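PDB 5DU9: CDA peptide synthetase I from Streptomyces coelicolor, which belongs to the multidomain non-ribosomal peptide synthetases and is represented here by its condensation domain, a two-lobed fold of the CoA-dependent acyltransferase clan. Local coordinates for residues A[237-242]-A[410-415]; A[313-318]-A[333-338]. The protein carries 1 engineered substitution. One frame throughout, in Å; residues are numbered along the deposited sequence.

Contact 1 (A[237-242]-A[410-415]); sequences RALAPT and EGNPQV
The methyl CD1 of Leu-239 sits squarely over the flat face of the Gln-414 amide, 3.6 Å from Gln-414 CD, while also meeting the amide of Asn-412, 3.7 Å from its ND2. A water spans the same end of the contact, donating to Arg-237 O at 2.7 Å and to Gln-414 OE1. Two bonds hold the amide of Asn-412: OD1 accepts from Gln-414 N at 2.8 Å, an Asx turn, and ND2 donates to Thr-390 O. Trans placement of CG against the backbone N (chi1 180°) turns that amide against the Leu-239 CD1 methyl. Beyond Ala-240 the loop becomes strand 242-248, the edge of a mixed sheet, and Thr-242 forms an antiparallel hydrogen-bonded pair with Gly-411: Thr-242 N to Gly-411 O and Gly-411 N to Thr-242 O are both 2.8 Å, the second straighter at 161°. At the exposed edge the Pro-413 ring packs against the Ala-240 carbonyl, CD 3.4 Å from Ala-240 O. On the buried side, Pro-241 CB lies 3.5 Å from Glu-410 CB, the side chains running alongside each other; Glu-410 OE1 is hydrogen-bonded to Asn-394 ND2 and to Ser-387 OG, the latter lining the (2S)-2-amino-N-butyl-propanamide pocket.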
loop_
_atom_site.group_PDB
_atom_site.type_symbol
_atom_site.label_atom_id
_atom_site.label_comp_id
_atom_site.label_asym_id
_atom_site.label_seq_id
_atom_site.Cartn_x
_atom_site.Cartn_y
_atom_site.Cartn_z
ATOM N N ARG A 237 10.990 -6.891 -15.098
ATOM C CA ARG A 237 10.613 -7.588 -13.875
ATOM C C ARG A 237 10.312 -6.588 -12.760
ATOM O O ARG A 237 10.666 -5.413 -12.857
ATOM C CB ARG A 237 11.720 -8.551 -13.446
ATOM C CG ARG A 237 13.068 -7.891 -13.206
ATOM C CD ARG A 237 14.132 -8.922 -12.864
ATOM N NE ARG A 237 14.331 -9.888 -13.944
ATOM C CZ ARG A 237 15.195 -9.738 -14.945
ATOM N NH1 ARG A 237 15.961 -8.657 -15.023
ATOM N NH2 ARG A 237 15.294 -10.679 -15.875
ATOM N N ALA A 238 9.655 -7.061 -11.705
ATOM C CA ALA A 238 9.236 -6.197 -10.604
ATOM C C ALA A 238 10.428 -5.788 -9.746
ATOM O O ALA A 238 11.157 -6.633 -9.229
ATOM C CB ALA A 238 8.187 -6.893 -9.757
ATOM N N LEU A 239 10.611 -4.480 -9.600
ATOM C CA LEU A 239 11.761 -3.922 -8.896
ATOM C C LEU A 239 11.307 -2.884 -7.880
ATOM O O LEU A 239 10.273 -2.252 -8.058
ATOM C CB LEU A 239 12.733 -3.272 -9.882
ATOM C CG LEU A 239 13.357 -4.166 -10.956
ATOM C CD1 LEU A 239 14.132 -3.316 -11.951
ATOM C CD2 LEU A 239 14.254 -5.224 -10.334
ATOM N N ALA A 240 12.101 -2.691 -6.832
ATOM C CA ALA A 240 11.834 -1.623 -5.877
ATOM C C ALA A 240 11.802 -0.306 -6.642
ATOM O O ALA A 240 12.674 -0.056 -7.470
ATOM C CB ALA A 240 12.889 -1.586 -4.782
ATOM N N PRO A 241 10.783 0.527 -6.388
ATOM C CA PRO A 241 10.619 1.740 -7.195
ATOM C C PRO A 241 11.512 2.902 -6.793
ATOM O O PRO A 241 11.951 3.009 -5.645
ATOM C CB PRO A 241 9.155 2.111 -6.958
ATOM C CG PRO A 241 8.870 1.606 -5.583
ATOM C CD PRO A 241 9.646 0.322 -5.473
ATOM N N THR A 242 11.785 3.755 -7.770
ATOM C CA THR A 242 12.198 5.119 -7.504
ATOM C C THR A 242 10.934 5.872 -7.142
ATOM O O THR A 242 9.944 5.785 -7.863
ATOM C CB THR A 242 12.880 5.763 -8.716
ATOM O OG1 THR A 242 14.046 5.008 -9.064
ATOM C CG2 THR A 242 13.275 7.201 -8.414
ATOM N N GLU A 410 5.647 5.904 -7.967
ATOM C CA GLU A 410 6.656 4.886 -7.725
ATOM C C GLU A 410 6.960 4.178 -9.033
ATOM O O GLU A 410 6.165 3.360 -9.499
ATOM C CB GLU A 410 6.168 3.891 -6.673
ATOM C CG GLU A 410 5.639 4.539 -5.403
ATOM C CD GLU A 410 5.230 3.526 -4.347
ATOM O OE1 GLU A 410 4.795 2.417 -4.718
ATOM O OE2 GLU A 410 5.337 3.840 -3.141
ATOM N N GLY A 411 8.105 4.502 -9.622
ATOM C CA GLY A 411 8.461 4.001 -10.937
ATOM C C GLY A 411 9.544 2.945 -10.920
ATOM O O GLY A 411 10.522 3.052 -10.177
ATOM N N ASN A 412 9.367 1.919 -11.749
ATOM C CA ASN A 412 10.423 0.955 -12.011
ATOM C C ASN A 412 11.646 1.704 -12.547
ATOM O O ASN A 412 11.536 2.441 -13.526
ATOM C CB ASN A 412 9.946 -0.104 -13.008
ATOM C CG ASN A 412 11.014 -1.141 -13.324
ATOM O OD1 ASN A 412 12.064 -0.823 -13.877
ATOM N ND2 ASN A 412 10.741 -2.391 -12.979
ATOM N N PRO A 413 12.815 1.531 -11.906
ATOM C CA PRO A 413 13.974 2.358 -12.270
ATOM C C PRO A 413 14.549 2.070 -13.656
ATOM O O PRO A 413 15.333 2.876 -14.157
ATOM C CB PRO A 413 14.997 2.024 -11.181
ATOM C CG PRO A 413 14.603 0.685 -10.678
ATOM C CD PRO A 413 13.110 0.639 -10.771
ATOM N N GLN A 414 14.177 0.947 -14.262
ATOM C CA GLN A 414 14.612 0.645 -15.624
ATOM C C GLN A 414 13.691 1.303 -16.652
ATOM O O GLN A 414 13.980 1.294 -17.850
ATOM C CB GLN A 414 14.658 -0.868 -15.854
ATOM C CG GLN A 414 15.695 -1.591 -15.009
ATOM C CD GLN A 414 15.695 -3.089 -15.239
ATOM O OE1 GLN A 414 14.827 -3.625 -15.927
ATOM N NE2 GLN A 414 16.676 -3.775 -14.663
ATOM N N VAL A 415 12.590 1.878 -16.174
ATOM C CA VAL A 415 11.593 2.511 -17.034
ATOM C C VAL A 415 11.570 4.024 -16.826
ATOM O O VAL A 415 11.489 4.788 -17.787
ATOM C CB VAL A 415 10.176 1.951 -16.762
ATOM C CG1 VAL A 415 9.161 2.553 -17.734
ATOM C CG2 VAL A 415 10.172 0.433 -16.861
HETATM O O HOH W 1 11.965 -4.316 -14.901
#

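Contact 2 (A[313-318]-A[333-338]); sequences LPLRLA and SEAMSG
Arg-316 touches the helix through its backbone, with Arg-316 O 3.8 Å from Ala-335 CB, while its extended side chain leaves from the other side of the strand and its guanidinium is held there mainly by a salt bridge from NH2 to Asp-223 OD2, with a weak hydrogen bond from NH1 to Leu-220 O and a long, weak ion pair from NE to Asp-287. Toward the helix the chemistry is apolar. Leu-315 carries most of it, its CG set trans to the backbone N (chi1 -167°). Its CD1 reaches Ala-335 CB at 3.5 Å and Met-336 SD at 3.6 Å, so one methyl is wedged between successive helix residues; its CD2 lies 3.9 Å from the same Met-336 SD. The Met-336 side chain, bent at both chi2 and chi3, meets Leu-315 at about a right angle. Leu-317 supplies the second support, with CD2 3.7 Å from Ala-335 CB, so that the alanine methyl rests against both leucines. The small Ala-335 is consistent with the close spacing: the segment axes pass 8.3 Å apart, running roughly antiparallel, at 149°. Leu-315 and Leu-317 also touch Ile-272 and Ala-276 of helix 267-283, respectively, and strand 311-318 pairs with strand 287-294. A strand followed by a helix returning across its face, beside a second helix, is typical of layered alpha/beta folds such as condensation-domain lobes.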
loop_
_atom_site.group_PDB
_atom_site.type_symbol
_atom_site.label_atom_id
_atom_site.label_comp_id
_atom_site.label_asym_id
_atom_site.label_seq_id
_atom_site.Cartn_x
_atom_site.Cartn_y
_atom_site.Cartn_z
ATOM N N LEU A 313 -6.143 -6.313 -8.595
ATOM C CA LEU A 313 -6.950 -6.773 -9.716
ATOM C C LEU A 313 -7.017 -5.738 -10.828
ATOM O O LEU A 313 -6.948 -4.538 -10.567
ATOM C CB LEU A 313 -8.355 -7.132 -9.244
ATOM C CG LEU A 313 -8.412 -8.442 -8.462
ATOM C CD1 LEU A 313 -9.713 -8.545 -7.689
ATOM C CD2 LEU A 313 -8.238 -9.640 -9.382
ATOM N N PRO A 314 -7.144 -6.210 -12.073
ATOM C CA PRO A 314 -7.145 -5.321 -13.236
ATOM C C PRO A 314 -8.511 -4.705 -13.489
ATOM O O PRO A 314 -9.513 -5.417 -13.541
ATOM C CB PRO A 314 -6.752 -6.252 -14.375
ATOM C CG PRO A 314 -7.357 -7.556 -13.983
ATOM C CD PRO A 314 -7.254 -7.624 -12.479
ATOM N N LEU A 315 -8.532 -3.388 -13.639
ATOM C CA LEU A 315 -9.746 -2.656 -13.951
ATOM C C LEU A 315 -9.678 -2.219 -15.403
ATOM O O LEU A 315 -8.866 -1.368 -15.773
ATOM C CB LEU A 315 -9.896 -1.454 -13.018
ATOM C CG LEU A 315 -11.255 -0.759 -12.991
ATOM C CD1 LEU A 315 -12.294 -1.633 -12.307
ATOM C CD2 LEU A 315 -11.134 0.576 -12.289
ATOM N N ARG A 316 -10.516 -2.826 -16.234
ATOM C CA ARG A 316 -10.516 -2.536 -17.652
ATOM C C ARG A 316 -11.617 -1.548 -17.981
ATOM O O ARG A 316 -12.779 -1.749 -17.613
ATOM C CB ARG A 316 -10.689 -3.813 -18.453
ATOM C CG ARG A 316 -10.364 -3.632 -19.896
ATOM C CD ARG A 316 -10.278 -4.967 -20.581
ATOM N NE ARG A 316 -9.561 -4.864 -21.837
ATOM C CZ ARG A 316 -9.237 -5.904 -22.588
ATOM N NH1 ARG A 316 -9.571 -7.132 -22.205
ATOM N NH2 ARG A 316 -8.577 -5.712 -23.720
ATOM N N LEU A 317 -11.234 -0.483 -18.676
ATOM C CA LEU A 317 -12.103 0.663 -18.913
ATOM C C LEU A 317 -12.038 1.065 -20.377
ATOM O O LEU A 317 -10.952 1.261 -20.918
ATOM C CB LEU A 317 -11.682 1.844 -18.033
ATOM C CG LEU A 317 -11.478 1.524 -16.552
ATOM C CD1 LEU A 317 -10.640 2.584 -15.860
ATOM C CD2 LEU A 317 -12.823 1.376 -15.870
ATOM N N ALA A 318 -13.199 1.183 -21.014
ATOM C CA ALA A 318 -13.269 1.711 -22.365
ATOM C C ALA A 318 -13.617 3.190 -22.301
ATOM O O ALA A 318 -14.598 3.569 -21.667
ATOM C CB ALA A 318 -14.296 0.951 -23.194
ATOM N N SER A 333 -17.210 3.160 -12.171
ATOM C CA SER A 333 -18.134 2.605 -11.189
ATOM C C SER A 333 -18.693 1.249 -11.630
ATOM O O SER A 333 -18.801 0.326 -10.819
ATOM C CB SER A 333 -19.279 3.587 -10.929
ATOM O OG SER A 333 -18.821 4.726 -10.222
ATOM N N GLU A 334 -19.039 1.128 -12.910
ATOM C CA GLU A 334 -19.580 -0.119 -13.447
ATOM C C GLU A 334 -18.537 -1.232 -13.397
ATOM O O GLU A 334 -18.833 -2.361 -12.997
ATOM C CB GLU A 334 -20.069 0.078 -14.881
ATOM C CG GLU A 334 -20.604 -1.189 -15.530
ATOM C CD GLU A 334 -21.279 -0.930 -16.864
ATOM O OE1 GLU A 334 -21.548 -1.907 -17.596
ATOM O OE2 GLU A 334 -21.544 0.248 -17.186
ATOM N N ALA A 335 -17.311 -0.909 -13.795
ATOM C CA ALA A 335 -16.236 -1.888 -13.795
ATOM C C ALA A 335 -15.863 -2.300 -12.373
ATOM O O ALA A 335 -15.603 -3.473 -12.114
ATOM C CB ALA A 335 -15.020 -1.337 -14.523
ATOM N N MET A 336 -15.827 -1.333 -11.457
ATOM C CA MET A 336 -15.483 -1.622 -10.066
ATOM C C MET A 336 -16.538 -2.506 -9.406
ATOM O O MET A 336 -16.216 -3.343 -8.565
ATOM C CB MET A 336 -15.315 -0.330 -9.270
ATOM C CG MET A 336 -13.977 0.350 -9.483
ATOM S SD MET A 336 -12.588 -0.597 -8.823
ATOM C CE MET A 336 -12.877 -0.481 -7.062
ATOM N N SER A 337 -17.797 -2.329 -9.782
ATOM C CA SER A 337 -18.851 -3.179 -9.231
ATOM C C SER A 337 -18.541 -4.647 -9.510
ATOM O O SER A 337 -18.678 -5.498 -8.628
ATOM C CB SER A 337 -20.214 -2.798 -9.806
ATOM O OG SER A 337 -20.609 -1.516 -9.346
ATOM N N GLY A 338 -18.095 -4.936 -10.727
ATOM C CA GLY A 338 -17.756 -6.295 -11.106
ATOM C C GLY A 338 -16.493 -6.782 -10.424
ATOM O O GLY A 338 -16.401 -7.931 -10.003
#

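The two contacts share no element and do not touch: their centres are 25 Å apart and their nearest atoms about 14 Å, although 313-318 and 333-338 both fall within the chain loop closed by contact 1. Contact 1 is partly buried, joining the start of strand 242-248 and the loop before it to the end of strand 404-411 and the turn after it; it relies on backbone pairing, side-chain amides and a water, with exposed residues at one end and a link to the ligand pocket at the other. Contact 2 is buried and seats a helix on a two-stranded sheet; its helix-facing side is apolar, while the salt bridge of Arg-316 lies away from it.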